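Local coordinates for protein CurH (Lyngbya majuscula, PDB 3KG7) that probably dehydrates beta-hydroxyacyl intermediates as the dehydratase domain of a curacin polyketide synthase module with a double hotdog fold, at residues C[15-18]-C[23-26]; C[56-61]-C[122-127]; C[75-80]-C[86-91]; C[127-132]-C[233-238]. All coordinates share one frame; numbering follows the deposited sequence.

Contact 1: C[15-18]-C[23-26]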
loop_
_atom_site.group_PDB
_atom_site.type_symbol
_atom_site.label_atom_id
_atom_site.label_comp_id
_atom_site.label_asym_id
_atom_site.label_seq_id
_atom_site.Cartn_x
_atom_site.Cartn_y
_atom_site.Cartn_z
ATOM N N LYS C 15 -0.461 8.192 -1.902
ATOM C CA LYS C 15 -1.718 7.466 -1.859
ATOM C C LYS C 15 -1.568 6.112 -2.535
ATOM O O LYS C 15 -1.125 6.034 -3.686
ATOM C CB LYS C 15 -2.795 8.285 -2.583
ATOM C CG LYS C 15 -4.199 7.778 -2.382
ATOM C CD LYS C 15 -5.193 8.406 -3.334
ATOM C CE LYS C 15 -6.610 8.122 -2.855
ATOM N NZ LYS C 15 -7.680 8.541 -3.799
ATOM N N LEU C 16 -1.942 5.047 -1.829
ATOM C CA LEU C 16 -1.985 3.719 -2.428
ATOM C C LEU C 16 -3.331 3.071 -2.182
ATOM O O LEU C 16 -3.753 2.943 -1.043
ATOM C CB LEU C 16 -0.857 2.834 -1.899
ATOM C CG LEU C 16 -0.527 1.599 -2.745
ATOM C CD1 LEU C 16 -0.105 1.971 -4.157
ATOM C CD2 LEU C 16 0.567 0.795 -2.071
ATOM N N GLU C 17 -4.004 2.683 -3.264
ATOM C CA GLU C 17 -5.268 1.957 -3.183
ATOM C C GLU C 17 -5.027 0.456 -3.288
ATOM O O GLU C 17 -4.455 -0.033 -4.274
ATOM C CB GLU C 17 -6.224 2.423 -4.276
ATOM C CG GLU C 17 -6.957 3.715 -3.932
ATOM C CD GLU C 17 -7.576 4.423 -5.142
ATOM O OE1 GLU C 17 -7.420 3.947 -6.289
ATOM O OE2 GLU C 17 -8.218 5.475 -4.938
ATOM N N LEU C 18 -5.464 -0.271 -2.266
ATOM C CA LEU C 18 -5.206 -1.698 -2.195
ATOM C C LEU C 18 -6.213 -2.472 -2.999
ATOM O O LEU C 18 -7.414 -2.365 -2.792
ATOM C CB LEU C 18 -5.125 -2.165 -0.746
ATOM C CG LEU C 18 -3.966 -1.475 -0.023
ATOM C CD1 LEU C 18 -3.771 -2.086 1.331
ATOM C CD2 LEU C 18 -2.674 -1.566 -0.843
ATOM N N GLN C 23 -8.846 -0.905 0.582
ATOM C CA GLN C 23 -8.290 0.010 1.563
ATOM C C GLN C 23 -7.487 1.085 0.860
ATOM O O GLN C 23 -7.190 0.968 -0.327
ATOM C CB GLN C 23 -7.381 -0.727 2.549
ATOM C CG GLN C 23 -8.116 -1.465 3.649
ATOM C CD GLN C 23 -7.306 -2.617 4.232
ATOM O OE1 GLN C 23 -6.335 -3.093 3.632
ATOM N NE2 GLN C 23 -7.717 -3.082 5.407
ATOM N N THR C 24 -7.137 2.130 1.601
ATOM C CA THR C 24 -6.274 3.185 1.112
ATOM C C THR C 24 -5.197 3.455 2.153
ATOM O O THR C 24 -5.496 3.649 3.338
ATOM C CB THR C 24 -7.083 4.469 0.870
ATOM O OG1 THR C 24 -8.215 4.168 0.048
ATOM C CG2 THR C 24 -6.248 5.514 0.164
ATOM N N ILE C 25 -3.940 3.437 1.722
ATOM C CA ILE C 25 -2.833 3.781 2.614
ATOM C C ILE C 25 -2.233 5.075 2.135
ATOM O O ILE C 25 -1.958 5.226 0.950
ATOM C CB ILE C 25 -1.691 2.728 2.646
ATOM C CG1 ILE C 25 -2.226 1.325 2.879
ATOM C CG2 ILE C 25 -0.683 3.038 3.758
ATOM C CD1 ILE C 25 -1.194 0.251 2.587
ATOM N N TYR C 26 -2.037 6.005 3.063
ATOM C CA TYR C 26 -1.245 7.185 2.814
ATOM C C TYR C 26 0.083 7.057 3.556
ATOM O O TYR C 26 0.124 7.042 4.789
ATOM C CB TYR C 26 -2.006 8.423 3.250
ATOM C CG TYR C 26 -3.331 8.616 2.534
ATOM C CD1 TYR C 26 -3.422 9.431 1.395
ATOM C CD2 TYR C 26 -4.502 7.995 3.001
ATOM C CE1 TYR C 26 -4.634 9.617 0.734
ATOM C CE2 TYR C 26 -5.726 8.178 2.341
ATOM C CZ TYR C 26 -5.779 8.992 1.213
ATOM O OH TYR C 26 -6.978 9.179 0.558
#
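Lys15 and Tyr26 are a non-hydrogen-bonded pair in the antiparallel beta hairpin of strands 14-17 and 24-30, part of the first hotdog sheet. Lys15 CG lies anti to the backbone N (chi1 -169°), and the chain runs on extended, which keeps it alongside the ring. Lys15 CB lies 4.0 Å from Tyr26 CE1. Lys15 CG is 3.6 Å from Tyr26 CE1 and also meets the Thr24 methyl. Lys15 CE passes Tyr26 OH at 3.6 Å. At the tip, Lys15 NZ makes a salt bridge to Glu17 OE2 at 3.3 Å, its hydrogen bond weak. The other oxygen of Glu17, OE1, pairs with Arg108 of the second subunit. Cut back to an alanine, Tyr26 would probably leave the Lys15 methylenes without their ring support and open a gap beside Leu90 and Ala61. On the other face, Leu16 and Ile25 form a hydrogen-bonded pair. Two backbone bonds join them, Leu16 N to Ile25 O and Ile25 N to Leu16 O, each 2.8 Å. This face continues into the second subunit, whose Leu18 touches Ile25. Within the hairpin, Leu18 CD1 reaches the Ile25 CD1 methyl at 3.7 Å.

Contact 2: C[56-61]-C[122-127]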
loop_
_atom_site.group_PDB
_atom_site.type_symbol
_atom_site.label_atom_id
_atom_site.label_comp_id
_atom_site.label_asym_id
_atom_site.label_seq_id
_atom_site.Cartn_x
_atom_site.Cartn_y
_atom_site.Cartn_z
ATOM N N ALA C 56 -6.938 16.171 11.092
ATOM C CA ALA C 56 -6.625 16.971 9.918
ATOM C C ALA C 56 -6.344 16.083 8.723
ATOM O O ALA C 56 -6.906 16.294 7.644
ATOM C CB ALA C 56 -5.436 17.841 10.196
HETATM N N MSE C 57 -5.492 15.080 8.928
HETATM C CA MSE C 57 -5.090 14.169 7.849
HETATM C C MSE C 57 -6.273 13.383 7.292
HETATM O O MSE C 57 -6.436 13.252 6.078
HETATM C CB MSE C 57 -4.008 13.207 8.330
HETATM C CG MSE C 57 -2.689 13.880 8.592
HETATM SE SE MSE C 57 -1.372 12.608 9.235
HETATM C CE MSE C 57 -0.805 11.816 7.550
ATOM N N THR C 58 -7.097 12.872 8.198
ATOM C CA THR C 58 -8.252 12.081 7.824
ATOM C C THR C 58 -9.233 12.936 7.031
ATOM O O THR C 58 -9.756 12.497 5.986
ATOM C CB THR C 58 -8.936 11.462 9.054
ATOM O OG1 THR C 58 -8.004 10.619 9.747
ATOM C CG2 THR C 58 -10.137 10.627 8.627
ATOM N N LEU C 59 -9.465 14.155 7.519
ATOM C CA LEU C 59 -10.317 15.103 6.822
ATOM C C LEU C 59 -9.762 15.419 5.442
ATOM O O LEU C 59 -10.525 15.603 4.503
ATOM C CB LEU C 59 -10.503 16.379 7.632
ATOM C CG LEU C 59 -11.228 16.303 8.968
ATOM C CD1 LEU C 59 -10.885 17.538 9.780
ATOM C CD2 LEU C 59 -12.730 16.184 8.771
ATOM N N ALA C 60 -8.437 15.448 5.317
ATOM C CA ALA C 60 -7.811 15.662 4.019
ATOM C C ALA C 60 -7.996 14.462 3.093
ATOM O O ALA C 60 -8.089 14.630 1.876
ATOM C CB ALA C 60 -6.342 16.008 4.174
ATOM N N ALA C 61 -8.084 13.261 3.665
ATOM C CA ALA C 61 -8.257 12.046 2.869
ATOM C C ALA C 61 -9.678 11.878 2.314
ATOM O O ALA C 61 -9.870 11.485 1.156
ATOM C CB ALA C 61 -7.855 10.824 3.668
HETATM N N MSE C 122 -9.627 6.318 14.726
HETATM C CA MSE C 122 -10.917 7.011 14.665
HETATM C C MSE C 122 -11.808 6.414 13.584
HETATM O O MSE C 122 -11.364 5.580 12.792
HETATM C CB MSE C 122 -10.731 8.511 14.422
HETATM C CG MSE C 122 -10.212 8.856 13.041
HETATM SE SE MSE C 122 -9.004 10.387 13.062
HETATM C CE MSE C 122 -7.532 9.591 14.075
ATOM N N SER C 123 -13.064 6.846 13.565
ATOM C CA SER C 123 -14.005 6.457 12.529
ATOM C C SER C 123 -14.513 7.686 11.809
ATOM O O SER C 123 -14.883 8.688 12.441
ATOM C CB SER C 123 -15.188 5.691 13.116
ATOM O OG SER C 123 -14.900 4.307 13.272
ATOM N N VAL C 124 -14.509 7.613 10.483
ATOM C CA VAL C 124 -15.222 8.572 9.661
ATOM C C VAL C 124 -16.694 8.172 9.725
ATOM O O VAL C 124 -17.036 7.024 9.442
ATOM C CB VAL C 124 -14.705 8.524 8.214
ATOM C CG1 VAL C 124 -15.370 9.597 7.351
ATOM C CG2 VAL C 124 -13.204 8.698 8.205
ATOM N N SER C 125 -17.555 9.099 10.131
ATOM C CA SER C 125 -18.992 8.842 10.185
ATOM C C SER C 125 -19.548 8.576 8.780
ATOM O O SER C 125 -19.048 9.136 7.805
ATOM C CB SER C 125 -19.711 10.028 10.829
ATOM O OG SER C 125 -21.084 9.742 11.066
ATOM N N GLU C 126 -20.558 7.712 8.670
ATOM C CA GLU C 126 -21.212 7.480 7.375
ATOM C C GLU C 126 -22.179 8.612 7.065
ATOM O O GLU C 126 -22.701 8.711 5.951
ATOM C CB GLU C 126 -21.934 6.129 7.327
ATOM C CG GLU C 126 -23.261 6.060 8.084
ATOM C CD GLU C 126 -23.101 5.719 9.559
ATOM O OE1 GLU C 126 -21.964 5.420 9.988
ATOM O OE2 GLU C 126 -24.120 5.749 10.289
ATOM N N ASN C 127 -22.406 9.462 8.064
ATOM C CA ASN C 127 -23.330 10.573 7.936
ATOM C C ASN C 127 -22.642 11.916 7.933
ATOM O O ASN C 127 -22.052 12.310 8.939
ATOM C CB ASN C 127 -24.376 10.548 9.053
ATOM C CG ASN C 127 -25.540 9.662 8.727
ATOM O OD1 ASN C 127 -26.320 9.962 7.822
ATOM N ND2 ASN C 127 -25.667 8.555 9.457
#
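Thr58 and Val124 meet through methyl groups that their first torsions bring into line. In Thr58, CG2 stands anti to the backbone N and OG1 anti to the carbonyl carbon (chi1 -60°). In Val124, CG1 takes the place anti to N (chi1 -176°), and CG2 is the branch that faces the helix. This is the helix-on-sheet packing of a hotdog fold: helix 52-62 lies against the inner face of the antiparallel strands, here strand 117-124. Thr58 CG2 and Val124 CG2 are 3.6 Å apart. The side chains pass alongside, their tips heading opposite ways, and the nearest backbones stay well separated, with Thr58 CA 8.0 Å from Val124 CA. Selenomethionine Met122 makes the second touch. Met122 CG sits between the backbone N and the carbonyl carbon, and the bend at chi2 brings Met122 SE to 3.5 Å from Thr58 OG1. The hydroxyl has its polar partner in its own helix, where it bonds to the carbonyl O of Tyr54 one turn back. This bond should fix the rotation of the threonine, so that its methyl is held toward Val124. All three touching residues are buried. Val103 of strand 101-109 packs against both Thr58 and Val124, and Val68 of strand 66-73 against Met122. Just past the strand, residues 125-127 make an ST turn. There Asn127 N donates to Ser125 OG over 3.3 Å, and the N-H points nearly straight at the oxygen, at 161°.

Contact 3: C[75-80]-C[86-91]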
loop_
_atom_site.group_PDB
_atom_site.type_symbol
_atom_site.label_atom_id
_atom_site.label_comp_id
_atom_site.label_asym_id
_atom_site.label_seq_id
_atom_site.Cartn_x
_atom_site.Cartn_y
_atom_site.Cartn_z
ATOM N N GLN C 75 0.349 6.566 21.806
ATOM C CA GLN C 75 1.649 7.212 21.996
ATOM C C GLN C 75 1.890 8.294 20.938
ATOM O O GLN C 75 1.462 8.159 19.786
ATOM C CB GLN C 75 2.803 6.207 22.078
ATOM C CG GLN C 75 2.606 4.910 21.310
ATOM C CD GLN C 75 3.498 3.787 21.833
ATOM O OE1 GLN C 75 4.337 3.995 22.725
ATOM N NE2 GLN C 75 3.321 2.588 21.282
ATOM N N PRO C 76 2.527 9.403 21.351
ATOM C CA PRO C 76 2.874 10.481 20.421
ATOM C C PRO C 76 3.947 10.098 19.398
ATOM O O PRO C 76 4.810 9.264 19.686
ATOM C CB PRO C 76 3.410 11.585 21.342
ATOM C CG PRO C 76 3.808 10.896 22.584
ATOM C CD PRO C 76 2.908 9.717 22.739
ATOM N N LEU C 77 3.868 10.705 18.214
ATOM C CA LEU C 77 4.956 10.667 17.247
ATOM C C LEU C 77 5.877 11.836 17.566
ATOM O O LEU C 77 5.508 12.993 17.362
ATOM C CB LEU C 77 4.412 10.776 15.817
ATOM C CG LEU C 77 5.261 10.278 14.641
ATOM C CD1 LEU C 77 4.390 10.065 13.424
ATOM C CD2 LEU C 77 6.392 11.227 14.295
ATOM N N PHE C 78 7.061 11.537 18.094
ATOM C CA PHE C 78 8.047 12.578 18.413
ATOM C C PHE C 78 9.339 12.408 17.611
ATOM O O PHE C 78 9.651 11.318 17.120
ATOM C CB PHE C 78 8.327 12.651 19.923
ATOM C CG PHE C 78 8.924 11.397 20.501
ATOM C CD1 PHE C 78 10.308 11.277 20.665
ATOM C CD2 PHE C 78 8.111 10.342 20.902
ATOM C CE1 PHE C 78 10.874 10.119 21.209
ATOM C CE2 PHE C 78 8.664 9.181 21.440
ATOM C CZ PHE C 78 10.049 9.069 21.597
ATOM N N LEU C 79 10.074 13.500 17.464
ATOM C CA LEU C 79 11.331 13.479 16.739
ATOM C C LEU C 79 12.438 13.812 17.719
ATOM O O LEU C 79 12.684 14.982 18.027
ATOM C CB LEU C 79 11.286 14.455 15.563
ATOM C CG LEU C 79 10.078 14.248 14.636
ATOM C CD1 LEU C 79 10.078 15.255 13.502
ATOM C CD2 LEU C 79 10.026 12.827 14.080
ATOM N N ALA C 80 13.073 12.762 18.236
ATOM C CA ALA C 80 14.102 12.900 19.267
ATOM C C ALA C 80 15.236 13.784 18.777
ATOM O O ALA C 80 15.517 14.825 19.361
ATOM C CB ALA C 80 14.627 11.531 19.683
ATOM N N ARG C 86 10.603 9.312 10.750
ATOM C CA ARG C 86 9.629 8.290 11.085
ATOM C C ARG C 86 8.777 7.945 9.876
ATOM O O ARG C 86 8.099 8.799 9.312
ATOM C CB ARG C 86 8.761 8.732 12.269
ATOM C CG ARG C 86 9.553 8.844 13.549
ATOM C CD ARG C 86 8.730 8.457 14.738
ATOM N NE ARG C 86 9.384 7.396 15.491
ATOM C CZ ARG C 86 8.932 6.155 15.581
ATOM N NH1 ARG C 86 7.800 5.796 14.992
ATOM N NH2 ARG C 86 9.612 5.271 16.279
ATOM N N GLU C 87 8.856 6.683 9.475
ATOM C CA GLU C 87 8.053 6.112 8.404
ATOM C C GLU C 87 6.602 6.030 8.889
ATOM O O GLU C 87 6.297 5.263 9.797
ATOM C CB GLU C 87 8.604 4.719 8.121
ATOM C CG GLU C 87 8.065 4.005 6.905
ATOM C CD GLU C 87 8.792 2.687 6.650
ATOM O OE1 GLU C 87 10.026 2.637 6.864
ATOM O OE2 GLU C 87 8.132 1.710 6.236
ATOM N N THR C 88 5.718 6.823 8.294
ATOM C CA THR C 88 4.363 6.980 8.809
ATOM C C THR C 88 3.311 6.439 7.839
ATOM O O THR C 88 3.459 6.566 6.631
ATOM C CB THR C 88 4.105 8.461 9.127
ATOM O OG1 THR C 88 5.245 8.997 9.817
ATOM C CG2 THR C 88 2.874 8.629 9.995
ATOM N N GLN C 89 2.260 5.826 8.375
ATOM C CA GLN C 89 1.204 5.243 7.553
ATOM C C GLN C 89 -0.158 5.534 8.149
ATOM O O GLN C 89 -0.414 5.197 9.308
ATOM C CB GLN C 89 1.393 3.731 7.413
ATOM C CG GLN C 89 2.540 3.332 6.500
ATOM C CD GLN C 89 2.519 1.867 6.111
ATOM O OE1 GLN C 89 1.611 1.127 6.479
ATOM N NE2 GLN C 89 3.529 1.439 5.363
ATOM N N LEU C 90 -1.017 6.184 7.364
ATOM C CA LEU C 90 -2.414 6.374 7.737
ATOM C C LEU C 90 -3.223 5.379 6.924
ATOM O O LEU C 90 -3.186 5.404 5.688
ATOM C CB LEU C 90 -2.866 7.805 7.455
ATOM C CG LEU C 90 -4.292 8.187 7.862
ATOM C CD1 LEU C 90 -4.397 9.681 8.152
ATOM C CD2 LEU C 90 -5.313 7.775 6.798
HETATM N N MSE C 91 -3.936 4.496 7.614
HETATM C CA MSE C 91 -4.687 3.436 6.966
HETATM C C MSE C 91 -6.189 3.735 7.029
HETATM O O MSE C 91 -6.776 3.855 8.112
HETATM C CB MSE C 91 -4.322 2.095 7.615
HETATM C CG MSE C 91 -5.105 0.871 7.137
HETATM SE SE MSE C 91 -4.636 0.220 5.341
HETATM C CE MSE C 91 -4.444 -1.680 5.790
#
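Leu77 and Arg86 form the tighter half of this contact. Leu77 CD2 lies 3.7 Å from Arg86 CD and 4.0 Å from Arg86 CB, covering the aliphatic part of the arginine. Leu79 CD2 adds a touch at 4.0 Å on Arg86 CG. The other leucine methyl, Leu77 CD1, meets Thr88 tip to tip, 3.9 Å from Thr88 OG1. Leu77 CG stands anti to the backbone N (chi1 -159°), which turns both methyls to the strand although CB itself does not point there. In the hotdog fold, this joins strand 86-92 to the irregular loop that leads into it from strand 66-73. With a glycine in place of Leu77, the Arg86 methylenes are likely to lose their cover, a gap to open over the Thr88 methyl and the arginine to shift. The Thr88 hydroxyl is already engaged: Thr88 OG1 donates to Arg86 O at 2.9 Å from above the carbonyl plane. Arg86 bends at chi2 and chi3, and its NH1 bonds to Ser107 OG. Toward Phe78 the fit is looser. Phe78 O is 3.8 Å from Arg86 CD, but the partly exposed Phe78 ring stays back, with Phe78 CE2 6.3 Å from Arg86 NE.

Contact 4: C[127-132]-C[233-238]; sequences NPPPPP and EMTLSH
Pro129 and Thr235 make the apolar half of this surface contact. Pro129 CB lies 3.9 Å from Thr235 CG2 and equally close to Thr235 CB. Pro129 CG is 4.0 Å from Thr235 CB. Thr235 OG1 stands between the backbone N and the carbonyl carbon (chi1 68°), which leaves CG2 anti to the carbonyl carbon and against the proline. Ala67 of strand 66-73 touches both residues and completes the small apolar patch.

The second kind of touch is between a ring and a hydroxyl. Pro132 CD comes to 3.4 Å from Ser237 OG, with Pro132 CG next at 3.8 Å. CD is a carbon, so this is a van der Waals touch; the hydroxyl has its hydrogen bond with Phe275 O on strand 274-286.

Backbone shape links the two touches. Pro128 to Pro132 all have the torsions of a left-handed polyproline II helix, which repeats every three residues. Pro129 and Pro132 therefore face the end of strand 225-236 together, while Pro130 and Pro131 point away. The segment belongs to the connection from strand 117-124 to helix 138-144, consistent with the crossing between the two hotdog halves. Strands 66-73 and 274-286 already take up the backbone of 233-237, and prolines have no N-H to give, so the run lies over the strand through carbon contacts.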
loop_
_atom_site.group_PDB
_atom_site.type_symbol
_atom_site.label_atom_id
_atom_site.label_comp_id
_atom_site.label_asym_id
_atom_site.label_seq_id
_atom_site.Cartn_x
_atom_site.Cartn_y
_atom_site.Cartn_z
ATOM N N ASN C 127 -22.406 9.462 8.064
ATOM C CA ASN C 127 -23.330 10.573 7.936
ATOM C C ASN C 127 -22.642 11.916 7.933
ATOM O O ASN C 127 -22.052 12.310 8.939
ATOM C CB ASN C 127 -24.376 10.548 9.053
ATOM C CG ASN C 127 -25.540 9.662 8.727
ATOM O OD1 ASN C 127 -26.320 9.962 7.822
ATOM N ND2 ASN C 127 -25.667 8.555 9.457
ATOM N N PRO C 128 -22.730 12.635 6.803
ATOM C CA PRO C 128 -22.367 14.043 6.772
ATOM C C PRO C 128 -23.010 14.762 7.956
ATOM O O PRO C 128 -24.178 14.517 8.253
ATOM C CB PRO C 128 -22.999 14.538 5.461
ATOM C CG PRO C 128 -23.864 13.390 4.963
ATOM C CD PRO C 128 -23.192 12.174 5.487
ATOM N N PRO C 129 -22.252 15.630 8.648
ATOM C CA PRO C 129 -22.879 16.351 9.744
ATOM C C PRO C 129 -24.080 17.132 9.235
ATOM O O PRO C 129 -24.122 17.483 8.048
ATOM C CB PRO C 129 -21.782 17.322 10.211
ATOM C CG PRO C 129 -20.772 17.348 9.112
ATOM C CD PRO C 129 -20.836 16.002 8.477
ATOM N N PRO C 130 -25.066 17.381 10.116
ATOM C CA PRO C 130 -26.151 18.276 9.733
ATOM C C PRO C 130 -25.612 19.702 9.597
ATOM O O PRO C 130 -24.705 20.074 10.346
ATOM C CB PRO C 130 -27.146 18.153 10.898
ATOM C CG PRO C 130 -26.346 17.646 12.051
ATOM C CD PRO C 130 -25.234 16.834 11.478
ATOM N N PRO C 131 -26.148 20.486 8.636
ATOM C CA PRO C 131 -25.647 21.836 8.356
ATOM C C PRO C 131 -25.665 22.741 9.591
ATOM O O PRO C 131 -26.653 22.749 10.329
ATOM C CB PRO C 131 -26.606 22.362 7.278
ATOM C CG PRO C 131 -27.806 21.482 7.355
ATOM C CD PRO C 131 -27.281 20.141 7.759
ATOM N N PRO C 132 -24.569 23.494 9.813
ATOM C CA PRO C 132 -24.358 24.344 10.987
ATOM C C PRO C 132 -25.526 25.281 11.276
ATOM O O PRO C 132 -26.074 25.896 10.357
ATOM C CB PRO C 132 -23.106 25.150 10.617
ATOM C CG PRO C 132 -22.904 24.933 9.138
ATOM C CD PRO C 132 -23.424 23.570 8.889
ATOM N N GLU C 233 -16.295 13.705 19.049
ATOM C CA GLU C 233 -16.676 14.001 17.669
ATOM C C GLU C 233 -15.999 15.272 17.178
ATOM O O GLU C 233 -15.751 16.200 17.953
ATOM C CB GLU C 233 -18.208 14.098 17.526
ATOM C CG GLU C 233 -18.705 14.578 16.154
ATOM C CD GLU C 233 -19.799 13.691 15.554
ATOM O OE1 GLU C 233 -19.843 12.484 15.885
ATOM O OE2 GLU C 233 -20.602 14.190 14.730
HETATM N N MSE C 234 -15.689 15.292 15.886
HETATM C CA MSE C 234 -15.181 16.484 15.228
HETATM C C MSE C 234 -15.842 16.590 13.857
HETATM O O MSE C 234 -15.765 15.671 13.043
HETATM C CB MSE C 234 -13.654 16.442 15.110
HETATM C CG MSE C 234 -12.988 17.815 15.103
HETATM SE SE MSE C 234 -12.716 18.566 13.319
HETATM C CE MSE C 234 -12.866 20.482 13.672
ATOM N N THR C 235 -16.528 17.701 13.621
ATOM C CA THR C 235 -17.169 17.930 12.330
ATOM C C THR C 235 -16.598 19.167 11.676
ATOM O O THR C 235 -16.221 20.122 12.360
ATOM C CB THR C 235 -18.679 18.143 12.457
ATOM O OG1 THR C 235 -18.929 19.384 13.135
ATOM C CG2 THR C 235 -19.324 16.988 13.211
ATOM N N LEU C 236 -16.543 19.151 10.352
ATOM C CA LEU C 236 -16.152 20.325 9.596
ATOM C C LEU C 236 -16.948 20.371 8.293
ATOM O O LEU C 236 -16.962 19.393 7.538
ATOM C CB LEU C 236 -14.643 20.315 9.337
ATOM C CG LEU C 236 -14.081 21.535 8.605
ATOM C CD1 LEU C 236 -14.284 22.816 9.422
ATOM C CD2 LEU C 236 -12.621 21.323 8.255
ATOM N N SER C 237 -17.615 21.497 8.043
ATOM C CA SER C 237 -18.503 21.631 6.882
ATOM C C SER C 237 -17.760 22.063 5.627
ATOM O O SER C 237 -18.100 21.625 4.530
ATOM C CB SER C 237 -19.632 22.623 7.147
ATOM O OG SER C 237 -20.284 22.336 8.364
ATOM N N HIS C 238 -16.765 22.935 5.782
ATOM C CA HIS C 238 -15.961 23.396 4.646
ATOM C C HIS C 238 -14.562 23.826 5.095
ATOM O O HIS C 238 -14.300 23.890 6.294
ATOM C CB HIS C 238 -16.678 24.505 3.850
ATOM C CG HIS C 238 -17.141 25.659 4.682
ATOM N ND1 HIS C 238 -16.280 26.623 5.159
ATOM C CD2 HIS C 238 -18.377 26.013 5.105
ATOM C CE1 HIS C 238 -16.965 27.516 5.850
ATOM N NE2 HIS C 238 -18.240 27.170 5.832
#

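Overall arrangement
Along the chain the hairpin of contact 1 comes first. Contact 3 is nested inside the loop closed by contact 2, and contact 4 follows, sharing Asn127 with contact 2. Contacts 1, 2 and 3 lie in the first hotdog. Strands 24-30 and 86-92 are neighbours, so contacts 1 and 3 join directly, with centres about 17 Å apart, and both touch the second subunit. Helix 52-62 sits between the groups: Met57 packs on Leu90 of contact 3, and Leu59 on Met234 of contact 4. Contacts 2 and 4 have centres about 11 Å apart. Contact 4 brings in strand 225-236, so the series runs from the subunit interface to the junction of the two hotdogs.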